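Local structure of E3 ubiquitin-protein ligase TRIM65 (Homo sapiens, 7JL4) at residues 81-93 with 105-118. The protein acts as an E3 ubiquitin ligase in innate immunity and autophagy, its C-terminal PRY-SPRY domain, the part described here, belonging to the B30.2/SPRY family. Numbering follows the deposited sequence.
Unlike the reference sequence in segment 105-118: S110 (reference Cys).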
ATOM      1  N   ASP A  81      -7.984  -1.326  10.204  1.00 30.72           N
ATOM      2  CA  ASP A  81      -7.377  -0.938  11.478  1.00 32.60           C
ATOM      3  C   ASP A  81      -5.994  -0.383  11.170  1.00 37.37           C
ATOM      4  O   ASP A  81      -5.526  -0.450  10.031  1.00 30.33           O
ATOM      5  CB  ASP A  81      -7.273  -2.132  12.422  1.00 30.80           C
ATOM      6  CG  ASP A  81      -7.092  -1.731  13.891  1.00 43.10           C
ATOM      7  OD1 ASP A  81      -7.075  -0.520  14.226  1.00 32.29           O
ATOM      8  OD2 ASP A  81      -6.990  -2.666  14.707  1.00 32.33           O
ATOM      9  N   HIS A  82      -5.333   0.149  12.206  1.00 35.26           N
ATOM     10  CA  HIS A  82      -3.943   0.560  12.070  1.00 30.10           C
ATOM     11  C   HIS A  82      -3.039  -0.670  12.009  1.00 24.65           C
ATOM     12  O   HIS A  82      -3.481  -1.809  12.181  1.00 30.93           O
ATOM     13  CB  HIS A  82      -3.524   1.454  13.236  1.00 31.12           C
ATOM     14  CG  HIS A  82      -3.676   0.789  14.571  1.00 31.21           C
ATOM     15  ND1 HIS A  82      -2.861  -0.246  14.976  1.00 34.64           N
ATOM     16  CD2 HIS A  82      -4.579   0.969  15.560  1.00 30.15           C
ATOM     17  CE1 HIS A  82      -3.240  -0.657  16.174  1.00 37.95           C
ATOM     18  NE2 HIS A  82      -4.278   0.065  16.553  1.00 39.36           N
ATOM     19  N   SER A  83      -1.738  -0.405  11.851  1.00 28.32           N
ATOM     20  CA  SER A  83      -0.690  -1.419  11.698  1.00 27.82           C
ATOM     21  C   SER A  83      -0.779  -2.082  10.321  1.00 28.80           C
ATOM     22  O   SER A  83      -0.857  -3.303  10.187  1.00 26.66           O
ATOM     23  CB  SER A  83      -0.725  -2.446  12.822  1.00 33.63           C
ATOM     24  OG  SER A  83      -0.708  -1.771  14.079  1.00 30.72           O
ATOM     25  N   VAL A  84      -0.795  -1.240   9.292  1.00 29.36           N
ATOM     26  CA  VAL A  84      -0.623  -1.652   7.909  1.00 21.56           C
ATOM     27  C   VAL A  84       0.374  -0.700   7.265  1.00 22.69           C
ATOM     28  O   VAL A  84       0.567   0.432   7.723  1.00 26.11           O
ATOM     29  CB  VAL A  84      -1.969  -1.658   7.135  1.00 24.96           C
ATOM     30  CG1 VAL A  84      -2.968  -2.601   7.817  1.00 24.83           C
ATOM     31  CG2 VAL A  84      -2.554  -0.261   7.059  1.00 23.98           C
ATOM     32  N   THR A  85       1.008  -1.160   6.176  1.00 19.37           N
ATOM     33  CA  THR A  85       1.919  -0.321   5.403  1.00 16.33           C
ATOM     34  C   THR A  85       1.491  -0.371   3.947  1.00 20.32           C
ATOM     35  O   THR A  85       1.207  -1.452   3.424  1.00 21.58           O
ATOM     36  CB  THR A  85       3.385  -0.768   5.501  1.00 21.58           C
ATOM     37  OG1 THR A  85       3.810  -0.764   6.863  1.00 22.30           O
ATOM     38  CG2 THR A  85       4.315   0.184   4.681  1.00 15.59           C
ATOM     39  N   LEU A  86       1.435   0.794   3.311  1.00 18.49           N
ATOM     40  CA  LEU A  86       1.061   0.931   1.905  1.00 19.43           C
ATOM     41  C   LEU A  86       2.251   1.510   1.160  1.00 18.33           C
ATOM     42  O   LEU A  86       2.784   2.548   1.563  1.00 16.09           O
ATOM     43  CB  LEU A  86      -0.133   1.887   1.744  1.00 22.94           C
ATOM     44  CG  LEU A  86      -1.553   1.592   2.244  1.00 27.57           C
ATOM     45  CD1 LEU A  86      -1.612   1.440   3.746  1.00 29.57           C
ATOM     46  CD2 LEU A  86      -2.374   2.806   1.868  1.00 33.09           C
ATOM     47  N   GLY A  87       2.638   0.883   0.048  1.00 18.74           N
ATOM     48  CA  GLY A  87       3.840   1.343  -0.619  1.00 18.87           C
ATOM     49  C   GLY A  87       3.919   0.907  -2.067  1.00 18.89           C
ATOM     50  O   GLY A  87       2.993   0.303  -2.614  1.00 19.40           O
ATOM     51  N   VAL A  88       5.051   1.241  -2.685  1.00 18.48           N
ATOM     52  CA  VAL A  88       5.404   0.761  -4.018  1.00 21.76           C
ATOM     53  C   VAL A  88       6.867   0.339  -4.000  1.00 21.75           C
ATOM     54  O   VAL A  88       7.662   0.839  -3.193  1.00 21.27           O
ATOM     55  CB  VAL A  88       5.168   1.840  -5.091  1.00 18.62           C
ATOM     56  CG1 VAL A  88       3.665   2.113  -5.229  1.00 16.67           C
ATOM     57  CG2 VAL A  88       5.924   3.100  -4.749  1.00 18.21           C
ATOM     58  N   SER A  89       7.230  -0.588  -4.893  1.00 18.18           N
ATOM     59  CA  SER A  89       8.603  -1.079  -4.956  1.00 22.81           C
ATOM     60  C   SER A  89       9.013  -1.364  -6.390  1.00 24.61           C
ATOM     61  O   SER A  89       8.179  -1.669  -7.245  1.00 18.53           O
ATOM     62  CB  SER A  89       8.795  -2.385  -4.173  1.00 25.16           C
ATOM     63  OG  SER A  89       8.061  -3.443  -4.795  1.00 30.31           O
ATOM     64  N   TYR A  90      10.331  -1.324  -6.616  1.00 22.82           N
ATOM     65  CA  TYR A  90      10.930  -1.871  -7.811  1.00 25.39           C
ATOM     66  C   TYR A  90      10.834  -3.390  -7.742  1.00 27.91           C
ATOM     67  O   TYR A  90      10.564  -3.948  -6.674  1.00 28.04           O
ATOM     68  CB  TYR A  90      12.392  -1.444  -7.908  1.00 23.45           C
ATOM     69  CG  TYR A  90      12.609   0.026  -8.177  1.00 24.49           C
ATOM     70  CD1 TYR A  90      11.672   0.786  -8.900  1.00 22.61           C
ATOM     71  CD2 TYR A  90      13.768   0.654  -7.727  1.00 28.19           C
ATOM     72  CE1 TYR A  90      11.898   2.159  -9.167  1.00 24.20           C
ATOM     73  CE2 TYR A  90      14.013   1.996  -7.991  1.00 27.11           C
ATOM     74  CZ  TYR A  90      13.084   2.750  -8.685  1.00 29.05           C
ATOM     75  OH  TYR A  90      13.395   4.077  -8.905  1.00 28.09           O
ATOM     76  N   PRO A  91      11.068  -4.086  -8.859  1.00 31.18           N
ATOM     77  CA  PRO A  91      10.983  -5.558  -8.848  1.00 37.22           C
ATOM     78  C   PRO A  91      11.952  -6.268  -7.901  1.00 37.69           C
ATOM     79  O   PRO A  91      11.734  -7.449  -7.608  1.00 48.54           O
ATOM     80  CB  PRO A  91      11.287  -5.935 -10.308  1.00 36.30           C
ATOM     81  CG  PRO A  91      10.902  -4.717 -11.109  1.00 33.79           C
ATOM     82  CD  PRO A  91      11.239  -3.549 -10.233  1.00 29.82           C
ATOM     83  N   GLN A  92      13.023  -5.629  -7.432  1.00 35.34           N
ATOM     84  CA  GLN A  92      14.030  -6.360  -6.666  1.00 39.91           C
ATOM     85  C   GLN A  92      13.707  -6.485  -5.179  1.00 41.92           C
ATOM     86  O   GLN A  92      14.543  -7.001  -4.428  1.00 39.10           O
ATOM     87  CB  GLN A  92      15.406  -5.716  -6.823  1.00 41.02           C
ATOM     88  N   LEU A  93      12.540  -6.041  -4.736  1.00 39.69           N
ATOM     89  CA  LEU A  93      12.245  -6.048  -3.309  1.00 33.88           C
ATOM     90  C   LEU A  93      12.367  -7.465  -2.758  1.00 35.84           C
ATOM     91  O   LEU A  93      11.734  -8.384  -3.293  1.00 33.84           O
ATOM     92  CB  LEU A  93      10.850  -5.491  -3.035  1.00 34.95           C
ATOM     93  CG  LEU A  93      10.448  -5.395  -1.563  1.00 31.90           C
ATOM     94  CD1 LEU A  93      11.289  -4.336  -0.839  1.00 34.72           C
ATOM     95  CD2 LEU A  93       8.961  -5.074  -1.415  1.00 27.49           C
ATOM     96  N   ILE A 105       9.108  -2.625   3.589  1.00 22.07           N
ATOM     97  CA  ILE A 105       8.664  -1.604   2.641  1.00 23.35           C
ATOM     98  C   ILE A 105       9.247  -0.254   3.054  1.00 21.68           C
ATOM     99  O   ILE A 105       8.984   0.240   4.156  1.00 20.92           O
ATOM    100  CB  ILE A 105       7.130  -1.551   2.562  1.00 25.44           C
ATOM    101  CG1 ILE A 105       6.561  -2.904   2.132  1.00 24.82           C
ATOM    102  CG2 ILE A 105       6.681  -0.460   1.553  1.00 20.79           C
ATOM    103  CD1 ILE A 105       5.047  -3.044   2.349  1.00 24.12           C
ATOM    104  N   GLY A 106      10.015   0.366   2.154  1.00 20.71           N
ATOM    105  CA  GLY A 106      10.717   1.592   2.501  1.00 20.43           C
ATOM    106  C   GLY A 106      11.948   1.394   3.351  1.00 21.01           C
ATOM    107  O   GLY A 106      12.533   2.382   3.831  1.00 23.46           O
ATOM    108  N   ARG A 107      12.373   0.157   3.561  1.00 21.33           N
ATOM    109  CA  ARG A 107      13.579  -0.079   4.332  1.00 22.20           C
ATOM    110  C   ARG A 107      14.837  -0.163   3.474  1.00 24.16           C
ATOM    111  O   ARG A 107      15.893  -0.576   3.977  1.00 21.08           O
ATOM    112  CB  ARG A 107      13.456  -1.351   5.155  1.00 29.29           C
ATOM    113  CG  ARG A 107      12.778  -1.175   6.525  1.00 27.93           C
ATOM    114  CD  ARG A 107      11.301  -0.849   6.403  1.00 30.64           C
ATOM    115  NE  ARG A 107      10.651  -0.872   7.714  1.00 25.18           N
ATOM    116  CZ  ARG A 107       9.387  -0.558   7.963  1.00 27.24           C
ATOM    117  NH1 ARG A 107       8.941  -0.680   9.217  1.00 27.17           N
ATOM    118  NH2 ARG A 107       8.540  -0.274   6.965  1.00 23.04           N
ATOM    119  N   GLY A 108      14.741   0.175   2.196  1.00 23.32           N
ATOM    120  CA  GLY A 108      15.877   0.215   1.308  1.00 22.23           C
ATOM    121  C   GLY A 108      15.605   1.187   0.171  1.00 19.21           C
ATOM    122  O   GLY A 108      14.567   1.845   0.123  1.00 19.80           O
ATOM    123  N   PRO A 109      16.554   1.320  -0.749  1.00 21.07           N
ATOM    124  CA  PRO A 109      16.391   2.301  -1.825  1.00 24.24           C
ATOM    125  C   PRO A 109      15.370   1.880  -2.880  1.00 29.54           C
ATOM    126  O   PRO A 109      15.080   2.682  -3.780  1.00 25.84           O
ATOM    127  CB  PRO A 109      17.797   2.394  -2.424  1.00 26.45           C
ATOM    128  CG  PRO A 109      18.366   0.991  -2.212  1.00 27.44           C
ATOM    129  CD  PRO A 109      17.828   0.581  -0.839  1.00 25.72           C
ATOM    130  N   SER A 110      14.825   0.662  -2.820  1.00 22.67           N
ATOM    131  CA  SER A 110      13.966   0.177  -3.914  1.00 25.23           C
ATOM    132  C   SER A 110      12.478   0.286  -3.615  1.00 28.86           C
ATOM    133  O   SER A 110      11.652  -0.139  -4.442  1.00 24.12           O
ATOM    134  CB  SER A 110      14.320  -1.279  -4.256  1.00 31.12           C
ATOM    135  OG  SER A 110      14.101  -2.116  -3.120  1.00 35.40           O
ATOM    136  N   SER A 111      12.103   0.871  -2.479  1.00 23.69           N
ATOM    137  CA  SER A 111      10.698   0.953  -2.130  1.00 20.21           C
ATOM    138  C   SER A 111      10.435   2.193  -1.299  1.00 25.19           C
ATOM    139  O   SER A 111      11.349   2.800  -0.724  1.00 19.28           O
ATOM    140  CB  SER A 111      10.253  -0.313  -1.400  1.00 21.56           C
ATOM    141  OG  SER A 111      11.003  -0.486  -0.226  1.00 21.42           O
ATOM    142  N   TRP A 112       9.165   2.568  -1.257  1.00 19.95           N
ATOM    143  CA  TRP A 112       8.695   3.752  -0.546  1.00 19.21           C
ATOM    144  C   TRP A 112       7.370   3.367   0.095  1.00 21.83           C
ATOM    145  O   TRP A 112       6.554   2.707  -0.554  1.00 21.47           O
ATOM    146  CB  TRP A 112       8.453   4.921  -1.545  1.00 20.20           C
ATOM    147  CG  TRP A 112       9.678   5.479  -2.235  1.00 16.17           C
ATOM    148  CD1 TRP A 112      10.318   6.654  -1.946  1.00 17.24           C
ATOM    149  CD2 TRP A 112      10.374   4.911  -3.362  1.00 24.10           C
ATOM    150  NE1 TRP A 112      11.373   6.852  -2.824  1.00 21.05           N
ATOM    151  CE2 TRP A 112      11.433   5.795  -3.694  1.00 21.72           C
ATOM    152  CE3 TRP A 112      10.189   3.761  -4.138  1.00 20.31           C
ATOM    153  CZ2 TRP A 112      12.318   5.546  -4.750  1.00 24.02           C
ATOM    154  CZ3 TRP A 112      11.076   3.504  -5.170  1.00 20.42           C
ATOM    155  CH2 TRP A 112      12.124   4.393  -5.470  1.00 25.42           C
ATOM    156  N   GLY A 113       7.119   3.783   1.334  1.00 18.64           N
ATOM    157  CA  GLY A 113       5.901   3.336   1.993  1.00 20.46           C
ATOM    158  C   GLY A 113       5.437   4.283   3.079  1.00 23.06           C
ATOM    159  O   GLY A 113       6.165   5.185   3.498  1.00 19.60           O
ATOM    160  N   LEU A 114       4.173   4.110   3.475  1.00 21.67           N
ATOM    161  CA  LEU A 114       3.560   4.871   4.560  1.00 21.02           C
ATOM    162  C   LEU A 114       2.964   3.853   5.509  1.00 22.72           C
ATOM    163  O   LEU A 114       2.037   3.129   5.130  1.00 20.49           O
ATOM    164  CB  LEU A 114       2.458   5.813   4.060  1.00 18.42           C
ATOM    165  CG  LEU A 114       1.895   6.724   5.167  1.00 26.79           C
ATOM    166  CD1 LEU A 114       2.853   7.856   5.436  1.00 21.16           C
ATOM    167  CD2 LEU A 114       0.525   7.274   4.818  1.00 27.84           C
ATOM    168  N   CYS A 115       3.492   3.777   6.730  1.00 22.96           N
ATOM    169  CA  CYS A 115       2.950   2.840   7.704  1.00 17.42           C
ATOM    170  C   CYS A 115       2.010   3.588   8.654  1.00 24.15           C
ATOM    171  O   CYS A 115       2.354   4.655   9.172  1.00 26.16           O
ATOM    172  CB  CYS A 115       4.095   2.144   8.446  1.00 22.69           C
ATOM    173  SG  CYS A 115       3.528   1.114   9.844  1.00 29.97           S
ATOM    174  N   VAL A 116       0.801   3.062   8.830  1.00 23.64           N
ATOM    175  CA  VAL A 116      -0.192   3.663   9.704  1.00 21.61           C
ATOM    176  C   VAL A 116      -0.078   2.984  11.062  1.00 28.03           C
ATOM    177  O   VAL A 116      -0.248   1.768  11.174  1.00 29.96           O
ATOM    178  CB  VAL A 116      -1.603   3.509   9.124  1.00 30.64           C
ATOM    179  CG1 VAL A 116      -2.634   4.176  10.013  1.00 32.57           C
ATOM    180  CG2 VAL A 116      -1.623   4.094   7.721  1.00 27.17           C
ATOM    181  N   GLN A 117       0.217   3.753  12.089  1.00 31.31           N
ATOM    182  CA  GLN A 117       0.357   3.190  13.432  1.00 33.21           C
ATOM    183  C   GLN A 117      -0.778   3.680  14.312  1.00 34.81           C
ATOM    184  O   GLN A 117      -1.599   4.502  13.892  1.00 36.24           O
ATOM    185  CB  GLN A 117       1.713   3.569  14.012  1.00 35.69           C
ATOM    186  CG  GLN A 117       2.871   2.859  13.349  1.00 32.78           C
ATOM    187  CD  GLN A 117       4.213   3.389  13.836  1.00 46.23           C
ATOM    188  OE1 GLN A 117       4.350   4.578  14.152  1.00 47.42           O
ATOM    189  NE2 GLN A 117       5.190   2.499  13.958  1.00 48.72           N
ATOM    190  N   GLU A 118      -0.798   3.183  15.563  1.00 34.04           N
ATOM    191  CA  GLU A 118      -1.859   3.534  16.501  1.00 38.67           C
ATOM    192  C   GLU A 118      -2.037   5.038  16.600  1.00 42.35           C
ATOM    193  O   GLU A 118      -3.162   5.549  16.561  1.00 45.21           O
ATOM    194  CB  GLU A 118      -1.539   2.987  17.893  1.00 43.99           C
ATOM    195  CG  GLU A 118      -1.625   1.489  18.079  1.00 53.53           C
ATOM    196  CD  GLU A 118      -0.367   0.756  17.624  1.00 57.32           C
ATOM    197  OE1 GLU A 118      -0.299  -0.474  17.881  1.00 55.61           O
ATOM    198  OE2 GLU A 118       0.509   1.385  16.961  1.00 59.44           O
TER
HETATM  199  O   HOH W   1      -0.284  -2.808  16.738  1.00 43.61           O
HETATM  200  O   HOH W   2       1.367   0.079  14.441  1.00 48.33           O
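L86 and L114 exchange a pair of backbone hydrogen bonds, as do V88 and W112, pairing strands 84-89 and 111-116 in antiparallel fashion. Y90 N prolongs the ladder to S110 O (2.8 Å). At the other end S83 and V84 both face V116 in a G1 beta bulge: S83 N reaches V116 O at 2.7 Å, while V116 N binds V84 O. S83 has positive phi there, a conformation more often taken by glycine.

Aromatic contacts close both ends. The W112 indole turns its CZ3-CH2 edge to the face of Y90, an edge-to-face pair with planes at 82° and W112 CH2 3.7 Å from Y90 CZ; Y90 OH bonds N171 N. At the bulge, E118 CG, set by chi1 (-71°) beside the backbone N, lies over the H82 imidazole, 3.5 Å from its centroid, a CH-pi contact; the bend at chi2 (83°) then turns the carboxylate toward two waters that link it to S83 OG. H82 ND1 hydrogen-bonds S83 OG at the ring edge, which helps fix the ring's rotation.

On the face carrying T85, I105 CB lies 3.9 Å from T85 CG2, and I105 CG2 lies over G87 CA. Side chains at G87 or G113 would collide with this methyl, which suits glycine to both places. T85 OG1 sits 3.3 Å from C115 CB and bonds D103.

The pair is central in one sheet of the SPRY beta-sandwich, between strands 175-180 and 120-125. L86, V88 and V116 point into the core, meeting L140 and M142 of strand 139-145 in the other sheet.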